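Local atomic coordinates of uncharacterized protein (Pyrococcus horikoshii, PDB entry 2CYJ), a protein that is of unknown function, a small member of the DUF498 (Mth938-like) family from a hyperthermophilic archaeon. Residues 96-99 and 100-103. Residues are numbered along the deposited sequence; the frame is centred on the assembly and turned at random.
Sequences EALK and LLEE
Lys99 and Glu102 form an i to i+3 salt bridge on the exposed side of the amphipathic alpha-helix 94-104, with NZ of Lys99 2.9 Å from OE1 of Glu102. The two chains leave the helix alongside each other, and the ammonium meets the syn lone pair of OE1, on the side of the other carboxylate oxygen. A bend at chi2 (60°) turns the otherwise extended chain of Lys99 toward the carboxylate of Glu102, while the chain of Glu102 stays extended as far as its carboxylate. OE1 has a second donor, a water that also donates to the carbonyl O of Lys99 at 2.8 Å. That carbonyl therefore has two partners, since it also accepts from the amide N of Glu103 at 3.1 Å.

The other three i to i+4 bonds follow: the amide nitrogens of Leu100, Leu101 and Glu102 donate to the carbonyls of Glu96, Ala97 and Leu98, with N-H...O angles from 148° to 161°. Every backbone amide of 100-103 is thus satisfied within the helix.

The apolar side lies on the mixed sheet, with Leu101 on Ile110 and Ala112 and Leu98 on Ile114 of strand 110-115; Leu98 also touches Ile3 and Val6 of strand 3-7, in the antiparallel sheet. Leu98 and Leu101 project together from adjacent turns, meeting at their methyls, CD2 of Leu98 lying 4.0 Å from CD2 of Leu101.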
ATOM      1  N   GLU A  96      -7.202  -9.714   0.354  1.00  3.18           N
ATOM      2  CA  GLU A  96      -6.186 -10.759   0.295  1.00  5.12           C
ATOM      3  C   GLU A  96      -4.837 -10.146   0.672  1.00  4.10           C
ATOM      4  O   GLU A  96      -4.062 -10.737   1.425  1.00  4.82           O
ATOM      5  CB  GLU A  96      -6.095 -11.354  -1.112  1.00  6.21           C
ATOM      6  CG  GLU A  96      -4.904 -12.306  -1.256  1.00  7.14           C
ATOM      7  CD  GLU A  96      -4.682 -12.825  -2.664  1.00  8.68           C
ATOM      8  OE1 GLU A  96      -5.273 -12.288  -3.621  1.00  7.20           O
ATOM      9  OE2 GLU A  96      -3.886 -13.770  -2.811  1.00 10.32           O
ATOM     10  N   ALA A  97      -4.553  -8.954   0.156  1.00  4.53           N
ATOM     11  CA  ALA A  97      -3.281  -8.307   0.453  1.00  3.34           C
ATOM     12  C   ALA A  97      -3.075  -8.088   1.952  1.00  3.61           C
ATOM     13  O   ALA A  97      -1.983  -8.316   2.461  1.00  3.86           O
ATOM     14  CB  ALA A  97      -3.169  -6.977  -0.303  1.00  5.08           C
ATOM     15  N   LEU A  98      -4.113  -7.643   2.659  1.00  4.42           N
ATOM     16  CA  LEU A  98      -3.978  -7.417   4.095  1.00  4.02           C
ATOM     17  C   LEU A  98      -3.880  -8.726   4.864  1.00  4.35           C
ATOM     18  O   LEU A  98      -3.233  -8.789   5.910  1.00  3.73           O
ATOM     19  CB  LEU A  98      -5.135  -6.555   4.620  1.00  4.22           C
ATOM     20  CG  LEU A  98      -4.992  -5.073   4.234  1.00  5.18           C
ATOM     21  CD1 LEU A  98      -6.274  -4.333   4.541  1.00  6.70           C
ATOM     22  CD2 LEU A  98      -3.831  -4.448   4.998  1.00  5.40           C
ATOM     23  N   LYS A  99      -4.528  -9.772   4.356  1.00  4.65           N
ATOM     24  CA  LYS A  99      -4.434 -11.059   5.024  1.00  6.02           C
ATOM     25  C   LYS A  99      -2.990 -11.558   4.858  1.00  4.79           C
ATOM     26  O   LYS A  99      -2.407 -12.111   5.797  1.00  5.11           O
ATOM     27  CB  LYS A  99      -5.438 -12.047   4.423  1.00  5.51           C
ATOM     28  CG  LYS A  99      -5.685 -13.282   5.296  1.00  8.98           C
ATOM     29  CD  LYS A  99      -6.236 -12.894   6.673  1.00  7.15           C
ATOM     30  CE  LYS A  99      -6.521 -14.110   7.542  1.00 11.33           C
ATOM     31  NZ  LYS A  99      -6.850 -13.679   8.935  1.00 11.47           N
ATOM     32  N   LEU A 100      -2.403 -11.339   3.682  1.00  3.82           N
ATOM     33  CA  LEU A 100      -1.023 -11.752   3.436  1.00  5.99           C
ATOM     34  C   LEU A 100      -0.062 -10.888   4.264  1.00  4.91           C
ATOM     35  O   LEU A 100       0.953 -11.381   4.753  1.00  5.86           O
ATOM     36  CB  LEU A 100      -0.676 -11.629   1.949  1.00  6.56           C
ATOM     37  CG  LEU A 100       0.736 -12.059   1.544  1.00  9.34           C
ATOM     38  CD1 LEU A 100       0.934 -13.555   1.802  1.00 10.60           C
ATOM     39  CD2 LEU A 100       0.928 -11.761   0.063  1.00 10.66           C
ATOM     40  N   LEU A 101      -0.374  -9.601   4.424  1.00  3.83           N
ATOM     41  CA  LEU A 101       0.478  -8.725   5.229  1.00  5.46           C
ATOM     42  C   LEU A 101       0.543  -9.268   6.660  1.00  7.62           C
ATOM     43  O   LEU A 101       1.604  -9.322   7.281  1.00  6.52           O
ATOM     44  CB  LEU A 101      -0.084  -7.301   5.245  1.00  3.50           C
ATOM     45  CG  LEU A 101       0.776  -6.275   5.994  1.00  4.71           C
ATOM     46  CD1 LEU A 101       2.125  -6.112   5.296  1.00  7.21           C
ATOM     47  CD2 LEU A 101       0.036  -4.939   6.051  1.00  5.50           C
ATOM     48  N   GLU A 102      -0.609  -9.659   7.184  1.00  4.66           N
ATOM     49  CA  GLU A 102      -0.682 -10.228   8.519  1.00  6.69           C
ATOM     50  C   GLU A 102       0.170 -11.498   8.602  1.00  7.20           C
ATOM     51  O   GLU A 102       0.891 -11.709   9.581  1.00  7.76           O
ATOM     52  CB  GLU A 102      -2.139 -10.557   8.833  1.00  6.33           C
ATOM     53  CG  GLU A 102      -2.370 -11.272  10.143  1.00  9.00           C
ATOM     54  CD  GLU A 102      -3.830 -11.615  10.323  1.00 10.75           C
ATOM     55  OE1 GLU A 102      -4.283 -12.622   9.732  1.00 12.02           O
ATOM     56  OE2 GLU A 102      -4.534 -10.865  11.037  1.00 13.92           O
ATOM     57  N   GLU A 103       0.085 -12.332   7.567  1.00  6.38           N
ATOM     58  CA  GLU A 103       0.827 -13.585   7.522  1.00  6.47           C
ATOM     59  C   GLU A 103       2.347 -13.375   7.487  1.00  7.57           C
ATOM     60  O   GLU A 103       3.095 -14.077   8.164  1.00 10.89           O
ATOM     61  CB  GLU A 103       0.377 -14.386   6.298  1.00  6.03           C
ATOM     62  CG  GLU A 103       0.990 -15.763   6.180  1.00  9.63           C
ATOM     63  CD  GLU A 103       0.662 -16.425   4.860  1.00 10.05           C
ATOM     64  OE1 GLU A 103      -0.490 -16.306   4.390  1.00 11.74           O
ATOM     65  OE2 GLU A 103       1.559 -17.073   4.292  1.00 11.51           O
TER
HETATM   66  O   HOH W   1      -2.995 -13.988   7.817  1.00 11.20           O